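Long-range contacts in probable LacI-family transcriptional regulator (Corynebacterium glutamicum ATCC 13032, PDB 3BIL), which probably acts as a DNA-binding transcription factor, recognising regulatory sequences as members of the LacI family generally do: residues A[151-156]-A[196-201]; A[185-190]-A[213-218]; A[264-269]-A[285-290]. All coordinates share one frame; numbering follows the deposited sequence.

Interaction 1 (A[151-156]-A[196-201]); sequences VDRELP and TSTGRE
Glu154 and Ser197 make the polar link of this contact. The backbone N of Glu154 donates to Ser197 OG at 2.8 Å, almost perfectly straight (N-H...O 178°). The hydroxyl can meet it because OG stands between the backbone N and the carbonyl carbon of Ser197 (chi1 48°), facing the loop from the first turn of helix 197-212; it also lies 3.4 Å from Arg153 CA.

Thr196 makes the main van der Waals contact, a methyl laid on the flat face of a cation. Its CG2 sits 3.3 Å above the plane of the Arg153 guanidinium, over the centre of one face, and reaches NE at 3.3 Å. Arg153 runs extended from CG to NE, which carries the flat group past the start of the helix. The other branch of Thr196 faces the helix: OG1 accepts from Gly199 N at 3.1 Å, an N-cap bond, and is also hydrogen-bonded to Pro193 O. Thr198 OG1 is near Asp152 O at 3.6 Å, a looser approach.

The charged ends of the arginines find their partners outside the two segments, Arg153 NH1 in a salt bridge with Glu106 and Arg200 NH2 in another with Glu132. The chemistry implies a division of labour: one straight bond joins the loop after strand 148-151 to the helix start, while the threonine both caps the helix and lies on one face of the arginine. The contact thus joins what are probably the two lobes of a periplasmic-binding-protein-like fold.

Interaction 2 (A[185-190]-A[213-218]); sequences LPIGYL and SKIGEQ
Gln218 reaches across to Ile187 with its carboxamide and has the most surface buried in this contact. Its OE1 accepts from Ile187 N at 2.9 Å, with the N-H pointing nearly straight at the oxygen (172°). The donor is tilted 23° from the carbonyl plane of the side chain, and the same oxygen rests against Pro186 CA at 3.4 Å. CG leaves beside the backbone N, and a bend at chi2 (-69°) folds the amide back over its own loop. There NE2 donates to Gly216 O at 2.9 Å, approaching from well above that carbonyl's plane. With a bond at each end of the amide, its rotation is fixed, and its oxygen takes up the backbone N-H at the start of strand 187-190.

Ile187 and Ile215 supply the apolar half. Their side chains cross at about a right angle and touch at the ends, CD1 of Ile187 to CD1 of Ile215 at 3.9 Å. Leu185 spans both branches of Ile215, its CD1 on Ile215 CG2 and its CD2 on Ile215 CD1, each at 3.7 Å. Beyond the two segments, Val176 and Ala180 of helix 169-181 extend the patch under Ile215, and Phe206 of helix 197-212 packs against both Ile187 and Gln218.

Past the end of helix 197-212, Lys214, with positive phi, completes a Schellman motif, from which the chain turns toward strand 219-221. That strand pairs with 187-190 in parallel through backbone hydrogen bonds of Tyr189 with Leu219 and Phe221. Strand, helix and strand make a beta-alpha-beta crossover at the sheet edge, the repeating connection of the periplasmic-binding-protein-like fold.

Interaction 3 (A[264-269]-A[285-290]); sequences GLVIGK and QPHPLT
A beta turn in the loop after helix 250-262, built from Val266 to Lys269, meets His287 and Leu289 in the loop that leads into strand 291-293. The turn is closed by Lys269 N bonding to Val266 O at 3.0 Å, and the backbone angles of Ile267 and Gly268 make it type II, with positive phi at the glycine (66°).

His287 does most of the touching. Its CG is anti to the carbonyl carbon (chi1 -66°), which swings the imidazole over the turn: Gly268 C lies over one face of the ring, while Ile267 O and Val266 CG1 approach it obliquely. The carbonyl oxygen of Ile267 is 3.5 Å from ND1, a close polar approach rather than a hydrogen bond, and Val266 CG1 is 4.1 Å from CE1. Gly268 faces the histidine without a side chain, and its CA comes within 4.4 Å of His287 CB.

Toward the buried Leu289 the contact turns apolar. Ile267 CG2 meets Leu289 CD1 at 4.2 Å, and both side chains also pack on the rest of the domain, Ile267 on Cys260 and Val273, Leu289 on Thr253 of helix 250-262. On the outer side the same loop reaches the dimer partner: Gln285 and Pro286 pack on Gln285 and Pro286 of the second subunit, and Pro288 on its His261.

The contact packs together the loops leading into two neighbouring parallel strands, 272-276 and 291-293, at one end of an alpha/beta sheet of the periplasmic-binding-protein-like fold.

How the interactions relate
Interactions 1 and 2 share helix 197-212: interaction 1 engages its capped start, interaction 2 the loop that follows its end, and their segments alternate along the chain. Interaction 1 is partly buried and lies nearest the middle of the chain, probably between the lobes, and its arginines pair with acidic residues outside the two segments. Interactions 2 and 3 are surface contacts far from the centre, joining strand and loop ends of one lobe; their centres lie about 20 Å apart. Single backbone N-H groups anchor interactions 1 and 2, held by a hydroxyl and a carboxamide respectively, whereas interaction 3 has no hydrogen bond across it and alone borders the second subunit.

Interaction 1 (A[151-156]-A[196-201])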
# COMPACT_ATOMS: atom_id res chain seq x y z
N VAL A 151 3.27 16.50 -9.84
CA VAL A 151 3.62 15.15 -10.29
C VAL A 151 2.41 14.31 -10.61
O VAL A 151 1.36 14.43 -9.94
CB VAL A 151 4.44 14.35 -9.24
CG1 VAL A 151 5.88 14.56 -9.45
CG2 VAL A 151 4.05 14.72 -7.81
N ASP A 152 2.59 13.42 -11.59
CA ASP A 152 1.55 12.47 -12.01
C ASP A 152 0.32 13.11 -12.70
O ASP A 152 -0.04 12.68 -13.78
CB ASP A 152 1.10 11.59 -10.82
CG ASP A 152 0.44 10.31 -11.28
OD1 ASP A 152 -0.69 10.06 -10.84
OD2 ASP A 152 1.07 9.55 -12.07
N ARG A 153 -0.28 14.13 -12.09
CA ARG A 153 -1.42 14.86 -12.65
C ARG A 153 -1.06 16.27 -13.06
O ARG A 153 -0.26 16.93 -12.40
CB ARG A 153 -2.57 14.91 -11.67
CG ARG A 153 -3.23 13.62 -11.48
CD ARG A 153 -4.37 13.75 -10.49
NE ARG A 153 -4.84 12.43 -10.06
CZ ARG A 153 -5.54 12.20 -8.96
NH1 ARG A 153 -5.89 13.20 -8.16
NH2 ARG A 153 -5.90 10.96 -8.65
N GLU A 154 -1.69 16.73 -14.13
CA GLU A 154 -1.39 18.02 -14.76
C GLU A 154 -2.55 18.99 -14.53
O GLU A 154 -3.73 18.61 -14.60
CB GLU A 154 -1.19 17.83 -16.27
CG GLU A 154 0.24 17.71 -16.76
CD GLU A 154 0.49 18.41 -18.13
OE1 GLU A 154 1.62 18.33 -18.67
OE2 GLU A 154 -0.45 19.03 -18.69
N LEU A 155 -2.22 20.26 -14.28
CA LEU A 155 -3.22 21.33 -14.25
C LEU A 155 -3.81 21.49 -15.64
O LEU A 155 -3.06 21.53 -16.61
CB LEU A 155 -2.59 22.65 -13.81
CG LEU A 155 -2.26 22.91 -12.34
CD1 LEU A 155 -1.69 24.32 -12.23
CD2 LEU A 155 -3.47 22.74 -11.43
N PRO A 156 -5.15 21.60 -15.73
CA PRO A 156 -5.83 21.52 -17.03
C PRO A 156 -5.55 22.69 -17.99
O PRO A 156 -5.96 22.59 -19.15
CB PRO A 156 -7.32 21.45 -16.66
CG PRO A 156 -7.41 22.12 -15.33
CD PRO A 156 -6.12 21.82 -14.62
N THR A 196 -9.59 13.80 -13.80
CA THR A 196 -8.12 13.81 -13.70
C THR A 196 -7.50 13.83 -15.10
O THR A 196 -8.04 13.24 -16.04
CB THR A 196 -7.55 12.64 -12.81
OG1 THR A 196 -8.12 11.37 -13.18
CG2 THR A 196 -7.89 12.89 -11.36
N SER A 197 -6.38 14.53 -15.25
CA SER A 197 -5.67 14.55 -16.51
C SER A 197 -5.31 13.11 -16.87
O SER A 197 -5.36 12.68 -18.02
CB SER A 197 -4.42 15.42 -16.40
OG SER A 197 -3.67 15.11 -15.23
N THR A 198 -4.95 12.38 -15.83
CA THR A 198 -4.68 10.96 -15.86
C THR A 198 -5.85 10.17 -16.48
O THR A 198 -5.69 9.49 -17.51
CB THR A 198 -4.27 10.57 -14.41
OG1 THR A 198 -2.84 10.56 -14.33
CG2 THR A 198 -4.86 9.27 -13.91
N GLY A 199 -7.04 10.28 -15.90
CA GLY A 199 -8.19 9.54 -16.42
C GLY A 199 -8.51 9.80 -17.89
O GLY A 199 -8.92 8.89 -18.61
N ARG A 200 -8.32 11.03 -18.36
CA ARG A 200 -8.67 11.33 -19.75
C ARG A 200 -7.52 11.08 -20.71
O ARG A 200 -7.71 10.42 -21.72
CB ARG A 200 -9.32 12.72 -19.96
CG ARG A 200 -8.66 13.87 -19.24
CD ARG A 200 -9.49 15.16 -19.32
NE ARG A 200 -9.78 15.65 -17.98
CZ ARG A 200 -9.02 16.50 -17.28
NH1 ARG A 200 -7.90 17.01 -17.78
NH2 ARG A 200 -9.40 16.85 -16.07
N GLU A 201 -6.32 11.56 -20.38
CA GLU A 201 -5.12 11.18 -21.13
C GLU A 201 -5.14 9.70 -21.57
O GLU A 201 -4.99 9.39 -22.75
CB GLU A 201 -3.89 11.46 -20.29
CG GLU A 201 -2.97 12.56 -20.80
CD GLU A 201 -1.67 12.02 -21.38
OE1 GLU A 201 -0.59 12.32 -20.80
OE2 GLU A 201 -1.72 11.29 -22.40

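Interaction 2 (A[185-190]-A[213-218])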
# COMPACT_ATOMS: atom_id res chain seq x y z
N LEU A 185 -10.18 -10.14 -28.03
CA LEU A 185 -11.12 -9.08 -28.18
C LEU A 185 -12.49 -9.63 -27.91
O LEU A 185 -12.69 -10.83 -28.15
CB LEU A 185 -11.10 -8.55 -29.61
CG LEU A 185 -9.87 -7.90 -30.23
CD1 LEU A 185 -10.28 -7.43 -31.67
CD2 LEU A 185 -9.26 -6.74 -29.36
N PRO A 186 -13.46 -8.75 -27.53
CA PRO A 186 -13.34 -7.31 -27.28
C PRO A 186 -12.73 -6.93 -25.96
O PRO A 186 -12.76 -7.72 -25.00
CB PRO A 186 -14.81 -6.79 -27.32
CG PRO A 186 -15.66 -7.95 -27.23
CD PRO A 186 -14.86 -9.22 -27.45
N ILE A 187 -12.23 -5.71 -25.90
CA ILE A 187 -11.59 -5.20 -24.73
C ILE A 187 -12.58 -4.35 -23.94
O ILE A 187 -13.22 -3.44 -24.49
CB ILE A 187 -10.34 -4.37 -25.10
CG1 ILE A 187 -9.38 -5.19 -25.98
CG2 ILE A 187 -9.60 -3.81 -23.82
CD1 ILE A 187 -8.31 -4.38 -26.71
N GLY A 188 -12.71 -4.64 -22.64
CA GLY A 188 -13.41 -3.78 -21.72
C GLY A 188 -12.40 -2.91 -21.01
O GLY A 188 -11.71 -3.36 -20.10
N TYR A 189 -12.29 -1.67 -21.41
CA TYR A 189 -11.35 -0.78 -20.76
C TYR A 189 -12.06 -0.11 -19.62
O TYR A 189 -13.17 0.42 -19.75
CB TYR A 189 -10.76 0.24 -21.72
CG TYR A 189 -9.87 1.30 -21.06
CD1 TYR A 189 -8.51 1.06 -20.84
CD2 TYR A 189 -10.38 2.55 -20.68
CE1 TYR A 189 -7.71 1.99 -20.26
CE2 TYR A 189 -9.56 3.51 -20.07
CZ TYR A 189 -8.24 3.20 -19.85
OH TYR A 189 -7.39 4.09 -19.28
N LEU A 190 -11.42 -0.15 -18.47
CA LEU A 190 -12.03 0.31 -17.27
C LEU A 190 -11.33 1.60 -16.89
O LEU A 190 -10.24 1.61 -16.33
CB LEU A 190 -11.97 -0.80 -16.20
CG LEU A 190 -12.67 -0.57 -14.86
CD1 LEU A 190 -14.15 -0.70 -15.06
CD2 LEU A 190 -12.20 -1.54 -13.78
N SER A 213 -4.48 0.41 -34.21
CA SER A 213 -4.30 -1.03 -34.33
C SER A 213 -5.38 -1.61 -35.22
O SER A 213 -5.39 -2.83 -35.47
CB SER A 213 -4.37 -1.68 -32.96
OG SER A 213 -3.15 -1.57 -32.24
N LYS A 214 -6.31 -0.75 -35.66
CA LYS A 214 -7.50 -1.12 -36.48
C LYS A 214 -8.27 -2.32 -35.92
O LYS A 214 -8.43 -3.33 -36.61
CB LYS A 214 -7.12 -1.44 -37.94
CG LYS A 214 -6.15 -0.46 -38.63
CD LYS A 214 -4.75 -1.06 -38.77
CE LYS A 214 -4.65 -2.02 -39.99
NZ LYS A 214 -3.84 -3.24 -39.66
N ILE A 215 -8.74 -2.20 -34.68
CA ILE A 215 -9.66 -3.21 -34.11
C ILE A 215 -11.05 -2.64 -33.90
O ILE A 215 -11.97 -3.37 -33.48
CB ILE A 215 -9.11 -3.89 -32.80
CG1 ILE A 215 -8.59 -2.82 -31.83
CG2 ILE A 215 -8.05 -4.89 -33.18
CD1 ILE A 215 -8.53 -3.26 -30.39
N GLY A 216 -11.23 -1.35 -34.19
CA GLY A 216 -12.54 -0.77 -34.04
C GLY A 216 -12.80 -0.44 -32.59
O GLY A 216 -12.00 -0.80 -31.70
N GLU A 217 -13.92 0.26 -32.36
CA GLU A 217 -14.28 0.81 -31.06
C GLU A 217 -14.51 -0.30 -30.05
O GLU A 217 -15.09 -1.34 -30.37
CB GLU A 217 -15.49 1.73 -31.18
CG GLU A 217 -15.16 3.07 -31.86
CD GLU A 217 -16.41 3.86 -32.33
OE1 GLU A 217 -16.51 5.08 -32.00
OE2 GLU A 217 -17.27 3.26 -33.03
N GLN A 218 -14.02 -0.10 -28.83
CA GLN A 218 -14.14 -1.18 -27.81
C GLN A 218 -15.08 -0.76 -26.71
O GLN A 218 -15.62 0.35 -26.76
CB GLN A 218 -12.75 -1.55 -27.28
CG GLN A 218 -11.83 -1.96 -28.36
CD GLN A 218 -12.20 -3.27 -28.98
OE1 GLN A 218 -12.60 -4.18 -28.28
NE2 GLN A 218 -12.06 -3.39 -30.30

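Interaction 3 (A[264-269]-A[285-290])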
# COMPACT_ATOMS: atom_id res chain seq x y z
N GLY A 264 -15.95 -16.31 -10.96
CA GLY A 264 -15.34 -17.62 -11.21
C GLY A 264 -14.33 -17.74 -12.37
O GLY A 264 -14.08 -18.84 -12.88
N LEU A 265 -13.71 -16.65 -12.78
CA LEU A 265 -12.85 -16.79 -13.97
C LEU A 265 -11.34 -16.86 -13.64
O LEU A 265 -10.83 -16.09 -12.82
CB LEU A 265 -13.18 -15.69 -15.01
CG LEU A 265 -14.64 -15.57 -15.45
CD1 LEU A 265 -15.01 -14.12 -15.70
CD2 LEU A 265 -14.95 -16.44 -16.71
N VAL A 266 -10.64 -17.79 -14.27
CA VAL A 266 -9.17 -17.82 -14.20
C VAL A 266 -8.58 -16.80 -15.18
O VAL A 266 -8.68 -16.97 -16.39
CB VAL A 266 -8.58 -19.26 -14.48
CG1 VAL A 266 -7.07 -19.33 -14.10
CG2 VAL A 266 -9.35 -20.33 -13.72
N ILE A 267 -7.99 -15.73 -14.65
CA ILE A 267 -7.17 -14.84 -15.43
C ILE A 267 -6.05 -15.58 -16.14
O ILE A 267 -5.48 -16.53 -15.60
CB ILE A 267 -6.55 -13.75 -14.57
CG1 ILE A 267 -7.69 -12.96 -13.92
CG2 ILE A 267 -5.59 -12.86 -15.44
CD1 ILE A 267 -7.33 -11.72 -13.24
N GLY A 268 -5.72 -15.11 -17.35
CA GLY A 268 -4.79 -15.85 -18.21
C GLY A 268 -5.31 -17.20 -18.70
O GLY A 268 -4.61 -17.89 -19.44
N LYS A 269 -6.53 -17.59 -18.33
CA LYS A 269 -7.15 -18.82 -18.86
C LYS A 269 -8.56 -18.58 -19.45
O LYS A 269 -8.84 -18.93 -20.59
CB LYS A 269 -7.14 -19.90 -17.77
CG LYS A 269 -7.93 -21.16 -18.04
CD LYS A 269 -7.05 -22.39 -18.29
CE LYS A 269 -7.90 -23.56 -18.85
NZ LYS A 269 -8.34 -23.33 -20.28
N GLN A 285 0.29 -13.63 -8.72
CA GLN A 285 -0.93 -14.34 -9.08
C GLN A 285 -0.56 -15.70 -9.75
O GLN A 285 0.57 -15.85 -10.23
CB GLN A 285 -1.79 -13.47 -10.05
CG GLN A 285 -2.26 -12.05 -9.58
CD GLN A 285 -3.08 -12.04 -8.26
OE1 GLN A 285 -4.27 -12.42 -8.23
NE2 GLN A 285 -2.43 -11.59 -7.17
N PRO A 286 -1.47 -16.71 -9.75
CA PRO A 286 -1.18 -17.97 -10.50
C PRO A 286 -0.79 -17.75 -11.95
O PRO A 286 -0.01 -18.52 -12.50
CB PRO A 286 -2.49 -18.78 -10.41
CG PRO A 286 -3.54 -17.78 -9.92
CD PRO A 286 -2.77 -16.78 -9.06
N HIS A 287 -1.34 -16.73 -12.60
CA HIS A 287 -0.81 -16.30 -13.87
C HIS A 287 -0.45 -14.83 -13.69
O HIS A 287 -1.32 -13.96 -13.59
CB HIS A 287 -1.80 -16.47 -14.99
CG HIS A 287 -2.14 -17.90 -15.30
ND1 HIS A 287 -2.92 -18.68 -14.46
CD2 HIS A 287 -1.82 -18.68 -16.35
CE1 HIS A 287 -3.06 -19.88 -14.99
NE2 HIS A 287 -2.40 -19.91 -16.14
N PRO A 288 0.85 -14.54 -13.60
CA PRO A 288 1.18 -13.17 -13.29
C PRO A 288 0.55 -12.20 -14.29
O PRO A 288 0.23 -12.60 -15.41
CB PRO A 288 2.71 -13.18 -13.36
CG PRO A 288 3.06 -14.62 -12.99
CD PRO A 288 2.05 -15.39 -13.75
N LEU A 289 0.36 -10.95 -13.86
CA LEU A 289 -0.39 -10.00 -14.64
C LEU A 289 0.49 -9.18 -15.55
O LEU A 289 1.38 -8.50 -15.09
CB LEU A 289 -1.14 -9.05 -13.72
CG LEU A 289 -2.64 -9.08 -13.61
CD1 LEU A 289 -3.11 -10.41 -13.02
CD2 LEU A 289 -2.98 -7.94 -12.70
N THR A 290 0.18 -9.19 -16.84
CA THR A 290 0.69 -8.18 -17.70
C THR A 290 0.21 -6.81 -17.17
O THR A 290 -0.95 -6.60 -16.93
CB THR A 290 0.25 -8.48 -19.13
OG1 THR A 290 0.72 -9.80 -19.51
CG2 THR A 290 0.82 -7.45 -20.10